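Local coordinates for protein phospholyase (Arthrobacter aurescens, PDB 5G4I) that binds pyridoxal 5'-phosphate and acts as a phospholyase of the class III transaminase family, probably splitting phosphate from a phosphorylated amino alcohol, at residues S105-D108 with G109-R113; W265-M269 with F270-P274; L299-F302 with G303-M307. All blocks are in the same frame, centred on the assembly; numbering follows the deposited sequence. Where two conformers were deposited one is given.

Interaction 1 (S105-D108 with G109-R113)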
loop_
_atom_site.group_PDB
_atom_site.type_symbol
_atom_site.label_atom_id
_atom_site.label_comp_id
_atom_site.label_asym_id
_atom_site.label_seq_id
_atom_site.Cartn_x
_atom_site.Cartn_y
_atom_site.Cartn_z
ATOM N N SER A 105 20.719 9.291 -5.204
ATOM C CA SER A 105 21.818 9.754 -6.120
ATOM C C SER A 105 21.246 10.161 -7.490
ATOM O O SER A 105 21.911 10.776 -8.311
ATOM C CB SER A 105 22.891 8.662 -6.319
ATOM O OG SER A 105 22.465 7.567 -7.173
ATOM N N LYS A 106 19.979 9.757 -7.810
ATOM C CA LYS A 106 19.265 10.125 -9.039
ATOM C C LYS A 106 18.533 11.453 -8.971
ATOM O O LYS A 106 17.830 11.802 -9.960
ATOM C CB LYS A 106 18.265 8.993 -9.454
ATOM C CG LYS A 106 18.878 7.632 -9.581
ATOM C CD LYS A 106 19.980 7.585 -10.614
ATOM C CE LYS A 106 20.333 6.115 -10.924
ATOM N NZ LYS A 106 21.513 6.027 -11.833
ATOM N N PHE A 107 18.716 12.168 -7.868
ATOM C CA PHE A 107 18.084 13.469 -7.617
ATOM C C PHE A 107 19.078 14.578 -7.328
ATOM O O PHE A 107 20.090 14.327 -6.817
ATOM C CB PHE A 107 17.086 13.402 -6.427
ATOM C CG PHE A 107 15.809 12.665 -6.738
ATOM C CD1 PHE A 107 14.764 13.321 -7.270
ATOM C CD2 PHE A 107 15.697 11.333 -6.491
ATOM C CE1 PHE A 107 13.617 12.664 -7.585
ATOM C CE2 PHE A 107 14.553 10.641 -6.802
ATOM C CZ PHE A 107 13.510 11.314 -7.352
ATOM N N ASP A 108 18.719 15.802 -7.668
ATOM C CA ASP A 108 19.561 16.976 -7.398
ATOM C C ASP A 108 18.924 17.948 -6.469
ATOM O O ASP A 108 17.858 17.778 -6.052
ATOM C CB ASP A 108 19.623 17.966 -8.541
ATOM C CG ASP A 108 20.073 17.457 -9.718
ATOM O OD1 ASP A 108 20.923 16.558 -9.674
ATOM O OD2 ASP A 108 19.611 18.081 -10.728
ATOM N N GLY A 109 19.617 19.051 -6.264
ATOM C CA GLY A 109 19.011 20.131 -5.463
ATOM C C GLY A 109 18.782 19.730 -4.001
ATOM O O GLY A 109 19.476 18.953 -3.381
ATOM N N ALA A 110 17.614 20.160 -3.466
ATOM C CA ALA A 110 17.279 19.926 -2.080
ATOM C C ALA A 110 16.508 18.568 -1.849
ATOM O O ALA A 110 16.123 18.297 -0.739
ATOM C CB ALA A 110 16.408 21.074 -1.583
ATOM N N LEU A 111 16.381 17.786 -2.931
ATOM C CA LEU A 111 15.703 16.459 -2.819
ATOM C C LEU A 111 16.674 15.415 -2.337
ATOM O O LEU A 111 17.436 14.815 -3.142
ATOM C CB LEU A 111 15.038 16.141 -4.156
ATOM C CG LEU A 111 13.879 17.036 -4.578
ATOM C CD1 LEU A 111 13.446 16.844 -6.038
ATOM C CD2 LEU A 111 12.671 16.852 -3.641
ATOM N N GLU A 112 16.728 15.235 -1.022
ATOM C CA GLU A 112 17.774 14.488 -0.352
ATOM C C GLU A 112 17.335 13.621 0.792
ATOM O O GLU A 112 18.146 13.022 1.487
ATOM C CB GLU A 112 18.905 15.406 0.104
ATOM C CG GLU A 112 18.560 16.377 1.066
ATOM C CD GLU A 112 19.776 17.327 1.328
ATOM O OE1 GLU A 112 20.948 17.053 0.947
ATOM O OE2 GLU A 112 19.520 18.355 1.928
ATOM N N ARG A 113 15.993 13.371 0.950
ATOM C CA ARG A 113 15.447 12.416 1.909
ATOM C C ARG A 113 14.288 11.556 1.289
ATOM O O ARG A 113 13.717 11.997 0.273
ATOM C CB ARG A 113 14.892 13.145 3.162
ATOM C CG ARG A 113 15.988 13.880 4.044
ATOM C CD ARG A 113 17.042 12.978 4.651
ATOM N NE ARG A 113 17.930 13.816 5.527
ATOM C CZ ARG A 113 19.014 14.451 5.101
ATOM N NH1 ARG A 113 19.385 14.438 3.859
ATOM N NH2 ARG A 113 19.674 15.229 6.005
#
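Asp108 to Leu111 form a type II' beta turn, closed by a weak hydrogen bond of 3.5 Å from Leu111 N to Asp108 O. This turn lies in the loop that carries the chain from helix 94-104 into strand 113-117. Gly109 takes the turn's second position with a positive phi of 65°, where a beta carbon would run into the carbonyl oxygen of Asp108. The turn brings Phe107 and Leu111 round to the same buried side. Phe107 CB lies 3.6 Å from Leu111 O, and farther out Phe107 CD1 meets Leu111 CD1 at 4.0 Å, the methyl approaching the ring at a slant. Both side chains have CG set opposite the carbonyl carbon (chi1 -73° and -66°), which sends them together onto Val277 and Val293 of the central sheet, while the Phe107 ring also stacks with Trp265. Beyond the turn Glu112 and Arg113 both face Thr294 of the neighbouring strand 290-294, a classic beta bulge. Arg113 curls back on its neighbour here: its NH1 reaches Glu112 O at 3.0 Å, with the oxygen in the guanidinium plane but the donor well above the plane of the carbonyl.

Interaction 2 (W265-M269 with F270-P274)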
loop_
_atom_site.group_PDB
_atom_site.type_symbol
_atom_site.label_atom_id
_atom_site.label_comp_id
_atom_site.label_asym_id
_atom_site.label_seq_id
_atom_site.Cartn_x
_atom_site.Cartn_y
_atom_site.Cartn_z
ATOM N N TRP A 265 13.521 11.965 -14.509
ATOM C CA TRP A 265 12.191 12.338 -13.976
ATOM C C TRP A 265 11.510 13.254 -14.958
ATOM O O TRP A 265 12.142 14.166 -15.547
ATOM C CB TRP A 265 12.341 13.039 -12.593
ATOM C CG TRP A 265 13.184 12.164 -11.626
ATOM C CD1 TRP A 265 14.463 12.406 -11.206
ATOM C CD2 TRP A 265 12.906 10.843 -11.175
ATOM N NE1 TRP A 265 14.979 11.384 -10.482
ATOM C CE2 TRP A 265 14.020 10.374 -10.476
ATOM C CE3 TRP A 265 11.748 10.002 -11.276
ATOM C CZ2 TRP A 265 14.067 9.089 -9.885
ATOM C CZ3 TRP A 265 11.800 8.753 -10.668
ATOM C CH2 TRP A 265 12.942 8.294 -10.008
ATOM N N GLY A 266 10.228 13.009 -15.207
ATOM C CA GLY A 266 9.437 13.882 -16.066
ATOM C C GLY A 266 9.396 15.339 -15.690
ATOM O O GLY A 266 9.277 16.196 -16.634
ATOM N N TYR A 267 9.473 15.677 -14.397
ATOM C CA TYR A 267 9.415 17.146 -14.042
ATOM C C TYR A 267 10.515 17.922 -14.686
ATOM O O TYR A 267 10.447 19.151 -14.820
ATOM C CB TYR A 267 9.333 17.372 -12.549
ATOM C CG TYR A 267 10.626 17.111 -11.749
ATOM C CD1 TYR A 267 11.682 18.036 -11.715
ATOM C CD2 TYR A 267 10.821 15.914 -10.989
ATOM C CE1 TYR A 267 12.812 17.827 -10.972
ATOM C CE2 TYR A 267 11.994 15.713 -10.297
ATOM C CZ TYR A 267 12.979 16.674 -10.315
ATOM O OH TYR A 267 14.168 16.486 -9.543
ATOM N N GLN A 268 11.621 17.245 -15.090
ATOM C CA GLN A 268 12.811 17.887 -15.671
ATOM C C GLN A 268 12.483 18.410 -17.056
ATOM O O GLN A 268 13.336 19.202 -17.596
ATOM C CB GLN A 268 14.037 16.844 -15.681
ATOM C CG GLN A 268 14.519 16.481 -14.289
ATOM C CD GLN A 268 15.455 15.266 -14.115
ATOM O OE1 GLN A 268 15.333 14.372 -14.802
ATOM N NE2 GLN A 268 16.293 15.290 -13.074
ATOM N N MET A 269 11.381 18.043 -17.714
ATOM C CA MET A 269 10.912 18.739 -18.959
ATOM C C MET A 269 10.544 20.196 -18.716
ATOM O O MET A 269 10.459 20.955 -19.753
ATOM C CB MET A 269 9.751 17.979 -19.605
ATOM C CG MET A 269 9.989 16.549 -20.017
ATOM S SD MET A 269 8.645 15.709 -20.833
ATOM C CE MET A 269 7.370 15.584 -19.531
ATOM N N PHE A 270 10.373 20.636 -17.476
ATOM C CA PHE A 270 9.983 22.004 -17.107
ATOM C C PHE A 270 11.073 22.606 -16.278
ATOM O O PHE A 270 11.935 21.928 -15.645
ATOM C CB PHE A 270 8.650 21.914 -16.358
ATOM C CG PHE A 270 7.577 21.095 -17.105
ATOM C CD1 PHE A 270 6.953 21.606 -18.227
ATOM C CD2 PHE A 270 7.188 19.823 -16.687
ATOM C CE1 PHE A 270 5.994 20.901 -18.939
ATOM C CE2 PHE A 270 6.278 19.104 -17.416
ATOM C CZ PHE A 270 5.649 19.625 -18.513
ATOM N N ASN A 271 11.044 23.923 -16.147
ATOM C CA ASN A 271 12.006 24.595 -15.300
ATOM C C ASN A 271 11.438 24.747 -13.860
ATOM O O ASN A 271 11.026 25.825 -13.377
ATOM C CB ASN A 271 12.385 25.969 -15.882
ATOM C CG ASN A 271 13.502 26.647 -15.092
ATOM O OD1 ASN A 271 14.301 26.011 -14.355
ATOM N ND2 ASN A 271 13.537 27.979 -15.195
ATOM N N VAL A 272 11.362 23.599 -13.174
ATOM C CA VAL A 272 10.733 23.478 -11.860
ATOM C C VAL A 272 11.502 22.452 -10.997
ATOM O O VAL A 272 12.054 21.467 -11.538
ATOM C CB VAL A 272 9.247 23.003 -11.955
ATOM C CG1 VAL A 272 9.080 21.512 -12.347
ATOM C CG2 VAL A 272 8.460 23.254 -10.663
ATOM N N GLU A 273 11.592 22.730 -9.701
ATOM C CA GLU A 273 12.143 21.737 -8.715
ATOM C C GLU A 273 11.040 21.554 -7.678
ATOM O O GLU A 273 10.791 22.400 -6.804
ATOM C CB GLU A 273 13.423 22.161 -8.000
ATOM C CG GLU A 273 13.935 21.041 -7.085
ATOM C CD GLU A 273 15.188 21.446 -6.269
ATOM O OE1 GLU A 273 16.100 22.144 -6.811
ATOM O OE2 GLU A 273 15.294 21.106 -5.060
ATOM N N PRO A 274 10.279 20.429 -7.761
ATOM C CA PRO A 274 9.254 20.162 -6.748
ATOM C C PRO A 274 9.789 19.936 -5.344
ATOM O O PRO A 274 10.925 19.438 -5.164
ATOM C CB PRO A 274 8.568 18.871 -7.268
ATOM C CG PRO A 274 9.110 18.623 -8.548
ATOM C CD PRO A 274 10.440 19.314 -8.701
#
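Tyr267 O receives the backbone N of Phe270 at 3.0 Å, the bond that closes the last turn of the short 3-10 segment 266-269; past it the chain makes an inverse gamma turn centred on Asn271 and then runs extended to Pro274. This path folds Val272 and Pro274 back alongside Tyr267. Pro274 CD sits over one face of the Tyr267 ring, 3.6 Å from its centroid and 17° off the normal, a clear CH-pi contact. The methylene CG of Gln268 lies on the opposite face, so the phenol is sandwiched between a proline ring and an aliphatic stem. With chi1 at 73°, Tyr267 CG lies between the backbone N and the carbonyl carbon, which sets the ring alongside Pro274. The loop is the link between strands 247-251 and 276-279, two parallel neighbours in the mixed central sheet of this fold-type I PLP enzyme, and the phenol packs against Ser250 and Val277 of those same strands. Val272 CG1 adds a looser apolar touch, 4.2 Å from Tyr267 CB. Farther round, Met269 CB stands over a face of the Phe270 ring, and the bend at chi3 (-67°) brings Met269 CE to 4.2 Å from Phe270 CE2; helix 233-243 meets that ring through Ile234 and Glu235. At the start of the 3-10 turn, Glu252 accepts the amides of Gly266 and Tyr267. Gln268 reaches back along the same turn, its OE1 taking Trp265 N at 3.0 Å in a nearly straight bond whose donor lies above the amide plane.

Interaction 3 (L299-F302 with G303-M307)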
loop_
_atom_site.group_PDB
_atom_site.type_symbol
_atom_site.label_atom_id
_atom_site.label_comp_id
_atom_site.label_asym_id
_atom_site.label_seq_id
_atom_site.Cartn_x
_atom_site.Cartn_y
_atom_site.Cartn_z
ATOM N N LEU A 299 10.960 16.303 5.665
ATOM C CA LEU A 299 10.991 14.990 6.366
ATOM C C LEU A 299 11.141 15.163 7.895
ATOM O O LEU A 299 10.506 14.490 8.680
ATOM C CB LEU A 299 12.061 14.057 5.736
ATOM C CG LEU A 299 12.189 12.675 6.469
ATOM C CD1 LEU A 299 12.359 11.520 5.509
ATOM C CD2 LEU A 299 13.314 12.701 7.533
ATOM N N ASP A 300 12.071 16.039 8.328
ATOM C CA ASP A 300 12.317 16.206 9.745
ATOM C C ASP A 300 11.051 16.755 10.486
ATOM O O ASP A 300 10.696 16.267 11.544
ATOM C CB ASP A 300 13.472 17.231 9.939
ATOM C CG ASP A 300 13.825 17.481 11.445
ATOM O OD1 ASP A 300 14.288 16.569 12.047
ATOM O OD2 ASP A 300 13.634 18.612 11.986
ATOM N N GLU A 301 10.355 17.732 9.897
ATOM C CA GLU A 301 9.166 18.307 10.470
ATOM C C GLU A 301 8.079 17.243 10.694
ATOM O O GLU A 301 7.432 17.135 11.726
ATOM C CB GLU A 301 8.651 19.479 9.622
ATOM C CG GLU A 301 7.319 20.022 10.075
ATOM C CD GLU A 301 6.778 21.085 9.157
ATOM O OE1 GLU A 301 6.937 21.029 7.949
ATOM O OE2 GLU A 301 6.216 22.045 9.672
ATOM N N PHE A 302 7.867 16.447 9.605
ATOM C CA PHE A 302 6.775 15.452 9.694
ATOM C C PHE A 302 7.090 14.388 10.755
ATOM O O PHE A 302 6.168 13.967 11.510
ATOM C CB PHE A 302 6.541 14.756 8.299
ATOM C CG PHE A 302 5.310 13.870 8.214
ATOM C CD1 PHE A 302 4.026 14.408 8.091
ATOM C CD2 PHE A 302 5.454 12.432 8.221
ATOM C CE1 PHE A 302 2.934 13.550 7.972
ATOM C CE2 PHE A 302 4.334 11.634 8.132
ATOM C CZ PHE A 302 3.119 12.161 8.017
ATOM N N GLY A 303 8.337 13.945 10.833
ATOM C CA GLY A 303 8.715 12.950 11.900
ATOM C C GLY A 303 8.711 13.478 13.321
ATOM O O GLY A 303 8.397 12.740 14.243
ATOM N N ARG A 304 8.925 14.768 13.471
ATOM C CA ARG A 304 8.799 15.372 14.831
ATOM C C ARG A 304 7.328 15.405 15.259
ATOM O O ARG A 304 7.074 15.413 16.483
ATOM C CB ARG A 304 9.350 16.817 14.886
ATOM C CG ARG A 304 10.864 16.928 14.817
ATOM C CD ARG A 304 11.362 18.386 15.089
ATOM N NE ARG A 304 10.592 19.470 14.460
ATOM C CZ ARG A 304 10.878 20.062 13.290
ATOM N NH1 ARG A 304 11.928 19.679 12.575
ATOM N NH2 ARG A 304 10.108 21.051 12.818
ATOM N N HIS A 305 6.389 15.527 14.335
ATOM C CA HIS A 305 4.980 15.702 14.615
ATOM C C HIS A 305 4.140 14.403 14.563
ATOM O O HIS A 305 2.929 14.458 14.983
ATOM C CB HIS A 305 4.376 16.690 13.583
ATOM C CG HIS A 305 4.845 18.102 13.724
ATOM N ND1 HIS A 305 4.659 19.022 12.706
ATOM C CD2 HIS A 305 5.457 18.748 14.736
ATOM C CE1 HIS A 305 5.153 20.196 13.113
ATOM N NE2 HIS A 305 5.657 20.044 14.330
ATOM N N ASN A 306 4.705 13.263 14.078
ATOM C CA ASN A 306 3.928 12.032 13.938
ATOM C C ASN A 306 4.806 10.831 14.134
ATOM O O ASN A 306 5.939 10.793 13.624
ATOM C CB ASN A 306 3.340 11.876 12.520
ATOM C CG ASN A 306 2.489 13.094 12.065
ATOM O OD1 ASN A 306 1.243 13.125 12.142
ATOM N ND2 ASN A 306 3.187 14.071 11.482
ATOM N N MET A 307 4.289 9.810 14.836
ATOM C CA MET A 307 4.970 8.526 14.949
ATOM C C MET A 307 4.633 7.663 13.704
ATOM O O MET A 307 3.855 6.708 13.713
ATOM C CB MET A 307 4.628 7.809 16.287
ATOM C CG MET A 307 5.346 6.495 16.485
ATOM S SD MET A 307 6.929 6.057 15.684
ATOM C CE MET A 307 6.167 4.501 15.139
#
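Gly303, Arg304 and His305 give their backbone N-H groups to the residues four places earlier, closing the last turns of helix 296-305: Gly303 N to Leu299 O at 3.1 Å, Arg304 N to Asp300 O at 3.0 Å and His305 N to Glu301 O at 3.2 Å. Asn306, the first residue to leave helical geometry, adds a side-chain bond. Its ND2 meets Phe302 O at 3.0 Å and 175°, on a lone pair in the carbonyl plane, and the same nitrogen also bonds Gln133 OE1, so two acceptors hold the amide.

That nitrogen lies over one face of the Phe302 ring, 3.5 Å from Phe302 CD1, with amide and ring planes only 28° apart. Cut back to an alanine here, the side chain would no longer lie under the Asn306 amide, which would probably lose its aromatic neighbour and leave a gap against helix 120-135.

Among the charged groups, Asp300 OD2 approaches Arg304 NH1 at the guanidinium edge in a salt bridge; the modelled 2.1 Å is doubtfully short, and Asp300 was deposited in two conformers. The bend at chi3 of Arg304 (-42°) turns its guanidinium back so that one face lies over the backbone of Glu301.

Glu301 meets His305 by packing: its O lies over one face of the imidazole, toward the rim, and Glu301 CG comes within 3.7 Å of His305 CE1.

The second subunit borders the helix end: its His30 bonds Asp300 OD1, and its His164 gives a backbone N-H to Asn306 OD1. Within the chain, Phe302 packs on Ile130 and Gln133 of helix 120-135, and Leu299 faces Arg113 and Phe115 of strand 113-117.

In the fold
Along the chain the three contacts follow in series, and the sheet of strands 113-117, 290-294, 276-279 and 247-251 ties them together. Interaction 1 leads into strand 113-117, outermost within this chain, interaction 2 connects two inner strands, and interaction 3 lies on the helix that follows strand 290-294. Interactions 1 and 2, centres about 13 Å apart, touch directly: Trp265 NE1 reaches Lys106 O, and Glu273 OE2 probably takes Ala110 N. Interactions 1 and 3, centres about 19 Å apart, are joined by Arg113 packing on Leu299; interactions 2 and 3 stay about 11 Å apart at their nearest atoms. Interactions 1 and 2 are loops packed together on this sheet of the cofactor-binding domain, and interactions 1 and 3 also touch the second subunit.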